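Type III CBASS phage resistance system CD-NTase-associated protein Cap8 (Pseudomonas aeruginosa, PDB 6P8P) is a bacterial HORMA-domain protein of a type III CBASS system, in which it probably helps regulate a cGAS-like CD-NTase during defence against bacteriophage. Local coordinates at residues Ser49-Gln54 / Cys74-Asp79. The protein carries 2 engineered substitutions. Residues are numbered along the deposited sequence; the frame is centred on the assembly and turned at random.
With CA (calcium ion), chain E.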
# COMPACT_ATOMS: atom_id res chain seq x y z
N SER A 49 3.45 2.65 1.52
CA SER A 49 3.23 2.01 2.81
C SER A 49 4.54 1.72 3.52
O SER A 49 4.67 1.97 4.73
CB SER A 49 2.44 0.71 2.61
OG SER A 49 2.25 -0.02 3.83
N LEU A 50 5.51 1.21 2.78
CA LEU A 50 6.81 0.87 3.36
C LEU A 50 7.56 2.12 3.79
O LEU A 50 8.25 2.12 4.81
CB LEU A 50 7.63 0.07 2.34
CG LEU A 50 7.08 -1.29 1.97
CD1 LEU A 50 7.83 -1.84 0.75
CD2 LEU A 50 7.16 -2.24 3.14
N ILE A 51 7.49 3.18 2.99
CA ILE A 51 8.11 4.45 3.37
C ILE A 51 7.47 4.99 4.64
O ILE A 51 8.17 5.47 5.54
CB ILE A 51 8.02 5.45 2.21
CG1 ILE A 51 8.91 4.98 1.08
CG2 ILE A 51 8.38 6.84 2.68
CD1 ILE A 51 8.62 5.68 -0.25
N ALA A 52 6.15 4.91 4.74
CA ALA A 52 5.48 5.39 5.94
C ALA A 52 5.92 4.61 7.17
O ALA A 52 5.88 5.14 8.29
CB ALA A 52 3.95 5.30 5.76
N ASP A 53 6.31 3.35 7.00
CA ASP A 53 6.84 2.54 8.08
C ASP A 53 8.35 2.72 8.27
O ASP A 53 8.94 2.01 9.09
CB ASP A 53 6.50 1.07 7.83
CG ASP A 53 4.98 0.77 8.09
OD1 ASP A 53 4.41 1.41 8.99
OD2 ASP A 53 4.38 -0.09 7.40
N GLN A 54 8.95 3.66 7.53
CA GLN A 54 10.39 4.00 7.62
C GLN A 54 11.28 2.84 7.24
O GLN A 54 12.46 2.76 7.65
CB GLN A 54 10.78 4.54 9.00
CG GLN A 54 9.97 5.75 9.42
CD GLN A 54 10.57 6.52 10.58
OE1 GLN A 54 11.61 6.15 11.12
NE2 GLN A 54 9.93 7.59 10.94
N CYS A 74 15.95 6.95 2.83
CA CYS A 74 15.03 8.03 3.19
C CYS A 74 15.36 8.54 4.58
O CYS A 74 15.69 7.75 5.46
CB CYS A 74 13.56 7.55 3.19
SG CYS A 74 12.94 7.23 1.52
N LEU A 75 15.22 9.85 4.77
CA LEU A 75 15.37 10.52 6.05
C LEU A 75 13.99 10.85 6.62
O LEU A 75 13.08 11.21 5.87
CB LEU A 75 16.15 11.81 5.87
CG LEU A 75 17.58 11.68 5.37
CD1 LEU A 75 18.06 13.05 4.97
CD2 LEU A 75 18.45 11.07 6.44
N PHE A 76 13.87 10.77 7.95
CA PHE A 76 12.60 11.00 8.61
C PHE A 76 12.81 11.94 9.79
O PHE A 76 13.94 12.19 10.24
CB PHE A 76 11.99 9.67 9.08
CG PHE A 76 11.71 8.73 7.95
CD1 PHE A 76 10.53 8.81 7.25
CD2 PHE A 76 12.65 7.79 7.59
CE1 PHE A 76 10.30 7.96 6.17
CE2 PHE A 76 12.41 6.93 6.53
CZ PHE A 76 11.22 7.03 5.81
N ASP A 77 11.69 12.50 10.24
CA ASP A 77 11.62 13.28 11.49
C ASP A 77 12.61 14.43 11.38
O ASP A 77 12.63 15.11 10.34
CB ASP A 77 11.85 12.32 12.65
CG ASP A 77 10.90 11.14 12.61
OD1 ASP A 77 9.71 11.37 12.32
OD2 ASP A 77 11.35 10.00 12.86
N GLU A 78 13.41 14.71 12.42
CA GLU A 78 14.26 15.90 12.39
C GLU A 78 15.25 15.86 11.24
O GLU A 78 15.59 16.90 10.67
CB GLU A 78 14.98 16.03 13.74
CG GLU A 78 14.03 16.29 14.91
CD GLU A 78 14.70 16.26 16.27
OE1 GLU A 78 15.88 15.85 16.36
OE2 GLU A 78 14.05 16.65 17.26
N ASP A 79 15.73 14.66 10.89
CA ASP A 79 16.67 14.55 9.77
C ASP A 79 16.02 15.02 8.47
O ASP A 79 16.69 15.63 7.62
CB ASP A 79 17.16 13.11 9.63
CG ASP A 79 18.00 12.66 10.79
OD1 ASP A 79 18.75 13.50 11.34
OD2 ASP A 79 17.93 11.47 11.16
CA CA E . 2.27 0.41 8.45
O HOH W 1 2.25 1.99 6.64
O HOH W 2 13.11 7.88 12.78
O HOH W 3 3.24 -1.33 9.91
O HOH W 4 1.11 -1.09 6.92
O HOH W 5 2.18 2.12 10.29
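The ring of Phe76 carries the side chain of Gln54 over one face, with Gln54 CG 3.6 Å from the ring centroid and only 6° off its normal, a CH-pi contact. The two side chains run past each other in opposite directions, so that the terminal amide of Gln54 reaches back over the root of the ring; its plane lies 9° from that of the ring, and CD sits 3.6 Å from Phe76 CG. This overlap follows from a Gln54 chain that is extended beyond CG. Obliquely to the ring comes the carbonyl of Ile51, whose O is 3.3 Å from Phe76 CE1, while Ile51 CG2 adds an apolar touch to that same ring carbon. Ile51 O also accepts a hydrogen bond from Gln54 N (2.8 Å). That bond belongs to a Schellman motif ending helix 44-52, with Gln54, at positive phi, as its C-prime residue and Ala55 N returning to Leu50 O. In this HORMA domain the contact thus packs the helix terminus against the junction where strand 69-75 passes into helix 77-82, and Ser11 and Lys57 from neighbouring loops also touch Phe76. Beyond the ring, Gln54 NE2 makes a weak hydrogen bond to Asp77 OD2 (3.4 Å), the amide and carboxylate planes being turned 48° apart. One water bridges the pair, donating to both Gln54 OE1 and Asp77 OD2, each at 2.8 Å. Next to Gln54 in the chain, the CB of Asp53 points away from residues 74-79, and both its carboxylate oxygens bind a calcium ion; four waters and Asp53 of the second subunit also bind the metal, and Ser49 OG is hydrogen-bonded to Ser49 OG of that subunit.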